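Local coordinates for putative uncharacterized protein (Vibrio cholerae, PDB 4G7X) that probably acts as the N1 domain of the CTXphi minor coat protein pIII, which helps the phage enter its Vibrio cholerae host, at residues I12-P16 with D39-L43; Q23-G27 with R93-P97. All blocks are in the same frame, centred on the assembly; numbering follows the deposited sequence.

Contact 1: I12-P16 with D39-L43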
# COMPACT_ATOMS: atom_id res chain seq x y z
N ILE A 12 0.40 -7.46 -11.19
CA ILE A 12 -0.84 -6.62 -11.14
C ILE A 12 -2.03 -7.30 -11.82
O ILE A 12 -1.95 -7.73 -12.97
CB ILE A 12 -0.60 -5.18 -11.69
CG1 ILE A 12 -1.91 -4.49 -12.10
CG2 ILE A 12 0.34 -5.19 -12.88
CD1 ILE A 12 -2.74 -3.95 -10.95
N ASN A 13 -3.14 -7.39 -11.09
CA ASN A 13 -4.40 -7.89 -11.63
C ASN A 13 -5.19 -6.75 -12.27
O ASN A 13 -5.84 -5.97 -11.58
CB ASN A 13 -5.19 -8.55 -10.49
CG ASN A 13 -6.51 -9.13 -10.96
OD1 ASN A 13 -6.66 -9.54 -12.11
ND2 ASN A 13 -7.49 -9.17 -10.05
N CYS A 14 -5.15 -6.67 -13.60
CA CYS A 14 -5.70 -5.50 -14.32
C CYS A 14 -7.19 -5.61 -14.64
O CYS A 14 -7.58 -5.72 -15.81
CB CYS A 14 -4.89 -5.20 -15.58
SG CYS A 14 -5.13 -3.53 -16.24
N ASP A 15 -8.01 -5.51 -13.59
CA ASP A 15 -9.46 -5.60 -13.69
C ASP A 15 -10.07 -4.58 -12.74
O ASP A 15 -9.65 -4.50 -11.58
CB ASP A 15 -9.90 -7.02 -13.30
CG ASP A 15 -11.41 -7.16 -13.18
OD1 ASP A 15 -12.14 -6.58 -14.01
OD2 ASP A 15 -11.86 -7.88 -12.26
N PRO A 16 -11.05 -3.78 -13.21
CA PRO A 16 -11.66 -2.75 -12.35
C PRO A 16 -12.30 -3.30 -11.07
O PRO A 16 -12.43 -2.56 -10.09
CB PRO A 16 -12.74 -2.12 -13.25
CG PRO A 16 -12.97 -3.13 -14.32
CD PRO A 16 -11.64 -3.75 -14.56
N ASP A 39 2.78 -0.64 -15.10
CA ASP A 39 3.05 -2.01 -15.53
C ASP A 39 2.05 -2.46 -16.61
O ASP A 39 1.58 -3.60 -16.62
CB ASP A 39 3.04 -2.94 -14.31
CG ASP A 39 3.90 -4.18 -14.50
OD1 ASP A 39 4.87 -4.15 -15.30
OD2 ASP A 39 3.61 -5.19 -13.83
N GLY A 40 1.74 -1.54 -17.52
CA GLY A 40 0.83 -1.80 -18.64
C GLY A 40 -0.65 -1.65 -18.34
O GLY A 40 -1.46 -1.72 -19.25
N CYS A 41 -0.99 -1.42 -17.08
CA CYS A 41 -2.37 -1.31 -16.63
C CYS A 41 -2.71 0.14 -16.30
O CYS A 41 -1.98 0.80 -15.56
CB CYS A 41 -2.57 -2.17 -15.38
SG CYS A 41 -4.29 -2.31 -14.84
N MET A 42 -3.82 0.62 -16.85
CA MET A 42 -4.25 1.99 -16.56
C MET A 42 -4.98 2.05 -15.23
O MET A 42 -6.03 1.42 -15.05
CB MET A 42 -5.13 2.54 -17.68
CG MET A 42 -5.40 4.03 -17.53
SD MET A 42 -3.95 5.07 -17.82
CE MET A 42 -3.86 5.00 -19.61
N LEU A 43 -4.42 2.82 -14.30
CA LEU A 43 -4.96 2.95 -12.95
C LEU A 43 -5.48 4.35 -12.72
O LEU A 43 -4.88 5.32 -13.19
CB LEU A 43 -3.87 2.66 -11.91
CG LEU A 43 -3.03 1.38 -12.01
CD1 LEU A 43 -2.15 1.23 -10.78
CD2 LEU A 43 -3.88 0.14 -12.21
O HOH W 1 3.05 -5.26 -11.05

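Contact 2: Q23-G27 with R93-P97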
# COMPACT_ATOMS: atom_id res chain seq x y z
N GLN A 23 -0.32 1.33 -4.08
CA GLN A 23 0.24 2.62 -3.67
C GLN A 23 1.32 3.02 -4.65
O GLN A 23 2.23 2.24 -4.94
CB GLN A 23 0.82 2.57 -2.25
CG GLN A 23 1.63 3.82 -1.91
CD GLN A 23 1.84 3.99 -0.43
OE1 GLN A 23 0.88 4.13 0.34
NE2 GLN A 23 3.10 3.99 -0.01
N LEU A 24 1.21 4.24 -5.16
CA LEU A 24 2.23 4.80 -6.05
C LEU A 24 2.85 6.03 -5.41
O LEU A 24 2.15 6.80 -4.76
CB LEU A 24 1.63 5.14 -7.41
CG LEU A 24 1.07 3.97 -8.23
CD1 LEU A 24 0.49 4.50 -9.53
CD2 LEU A 24 2.13 2.92 -8.50
N LEU A 25 4.15 6.20 -5.63
CA LEU A 25 4.91 7.32 -5.08
C LEU A 25 5.23 8.35 -6.15
O LEU A 25 5.54 8.00 -7.29
CB LEU A 25 6.22 6.83 -4.45
CG LEU A 25 6.10 5.75 -3.39
CD1 LEU A 25 7.48 5.28 -2.97
CD2 LEU A 25 5.28 6.20 -2.19
N PHE A 26 5.17 9.62 -5.77
CA PHE A 26 5.47 10.72 -6.68
C PHE A 26 6.33 11.75 -5.97
O PHE A 26 6.49 11.71 -4.74
CB PHE A 26 4.18 11.37 -7.19
CG PHE A 26 3.24 10.41 -7.84
CD1 PHE A 26 3.38 10.07 -9.18
CD2 PHE A 26 2.23 9.80 -7.10
CE1 PHE A 26 2.52 9.16 -9.78
CE2 PHE A 26 1.37 8.88 -7.69
CZ PHE A 26 1.51 8.57 -9.03
N GLY A 27 6.87 12.68 -6.75
CA GLY A 27 7.64 13.77 -6.18
C GLY A 27 6.80 14.69 -5.31
O GLY A 27 5.59 14.81 -5.48
N ARG A 93 -1.26 12.89 -15.52
CA ARG A 93 -1.43 11.66 -16.29
C ARG A 93 -0.06 11.26 -16.79
O ARG A 93 0.59 12.03 -17.49
CB ARG A 93 -2.40 11.84 -17.45
CG ARG A 93 -3.83 11.95 -17.00
CD ARG A 93 -4.82 11.99 -18.14
NE ARG A 93 -6.15 11.88 -17.57
CZ ARG A 93 -6.80 12.91 -17.01
NH1 ARG A 93 -6.24 14.11 -17.00
NH2 ARG A 93 -8.00 12.73 -16.48
N CYS A 94 0.40 10.08 -16.40
CA CYS A 94 1.78 9.72 -16.67
C CYS A 94 2.02 8.22 -16.69
O CYS A 94 1.18 7.45 -16.22
CB CYS A 94 2.71 10.41 -15.65
SG CYS A 94 2.35 10.05 -13.91
N ILE A 95 3.15 7.82 -17.26
CA ILE A 95 3.55 6.41 -17.30
C ILE A 95 4.49 6.15 -16.13
O ILE A 95 5.48 6.87 -15.95
CB ILE A 95 4.24 6.07 -18.65
CG1 ILE A 95 3.29 6.38 -19.81
CG2 ILE A 95 4.71 4.62 -18.66
CD1 ILE A 95 3.92 6.26 -21.18
N TYR A 96 4.18 5.15 -15.31
CA TYR A 96 5.01 4.89 -14.13
C TYR A 96 6.31 4.16 -14.48
O TYR A 96 6.30 3.25 -15.30
CB TYR A 96 4.23 4.13 -13.05
CG TYR A 96 4.70 4.48 -11.65
CD1 TYR A 96 4.32 5.68 -11.05
CD2 TYR A 96 5.54 3.63 -10.94
CE1 TYR A 96 4.76 6.03 -9.79
CE2 TYR A 96 5.99 3.96 -9.67
CZ TYR A 96 5.60 5.16 -9.10
OH TYR A 96 6.05 5.48 -7.84
N PRO A 97 7.44 4.58 -13.87
CA PRO A 97 8.71 3.88 -14.08
C PRO A 97 8.90 2.67 -13.15
O PRO A 97 9.80 2.66 -12.32
CB PRO A 97 9.76 4.97 -13.80
CG PRO A 97 9.09 5.92 -12.86
CD PRO A 97 7.61 5.84 -13.12

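Contact 1: I12-P16 with D39-L43
Cys14 and Cys41 are joined by a disulfide, SG to SG at 2.0 Å, and this covalent bond is the central link between the loop 12-16 and the start of strand 41-48. Its middle torsion of 90° is close to the preferred value for a C-S-S-C unit, so that torsion shows no strain. Both sulfurs lie opposite their own main-chain nitrogens (chi1 -162° for Cys14 and -172° for Cys41), which points each toward the other segment across a CA-CA separation of 5.8 Å. Beside the bridge, Ile12 lays its longer branch along the strand: CG1 is 4.1 Å from Cys41 CB, and CD1 comes to 4.4 Å from Leu43 CD2, a looser apolar touch. The other branch turns to the turn residue Asp39, where Ile12 CG2 sits 3.4 Å from OD2, the two side chains passing in opposite directions. A water beside this pair donates to Asp39 OD2 at 2.8 Å and accepts a weak bond from Ile12 N. Further out, Cys14 is the centre of an inverse gamma turn, closed by Asp15 N bonding to Asn13 O at 3.0 Å, which bends the loop at the residue that carries the sulfur. On the strand side, Met42 N bonds to the side chain of Gln75 and Leu43 pairs with Val36 through the backbone, while Pro71 packs on Cys41, so the strand half of the bridge is set within the sheet. The arrangement is that of a loop stapled by a disulfide to the start of an inner strand of a small, helix-free beta domain, here the N1-type domain of CTXphi pIII.

Contact 2: Q23-G27 with R93-P97
Tyr96 reaches across to strand 20-27 and meets three consecutive residues with different parts of its ring. Leu24 takes one face: its CD2 stands 4.0 Å from the centroid of the Tyr96 ring and almost on the ring normal, a nearly axial CH-pi contact. Pro97, next in the chain, lays CD over the opposite face, offset toward the rim, so the ring is held between an aliphatic group from each segment. The phenol tip is fixed by the backbone, since Tyr96 OH donates to Leu25 O at 2.6 Å. This bond lies in the carbonyl plane and uses a lone pair, with a C=O...O angle of 121°, which agrees with the ring presenting its edge, in plane, to Leu25 O. The Tyr96 edge then points at the face of Phe26 in an offset edge-to-face pair, planes at 86° and centroids 5.8 Å apart, with Tyr96 CE1 3.8 Å from Phe26 CE1. Strand 20-27 pairs with strand 64-71, whereas strand 93-95 adds to 35-38 in parallel; the contact therefore joins two non-adjacent strands of one curled mixed sheet through side chains, in the buried interior of the domain. Val36, from strand 35-38, touches Leu24, Phe26 and Tyr96 alike. A chi1 of -55° puts the Phe26 ring opposite its own carbonyl carbon and sends it toward Cys94, whose SG lies 4.2 Å from Phe26 CE1. That sulfur is bonded to Cys84, which also touches Tyr96. Gln23 and Leu25 pack on apolar side chains of the other protein chain in the assembly, to which Gln23 also makes backbone hydrogen bonds.

Contact 1 and contact 2 have centres about 14 Å apart and do not touch, although their nearest atoms come within about 4 Å. Both reach the same mixed sheet, and their segments alternate along the chain: 12-16, 23-27, 39-43, then 93-97. The centre of contact 1 lies about 11 Å from that of the chain, the centre of contact 2 about 4 Å, so one ties a peripheral loop to the sheet while the other lies near the centre of the domain. Strand 35-38 connects them, pairing with 41-48 on one hand and with 93-95 on the other. Disulfide cysteines in both contacts add covalent links to a small domain without helices.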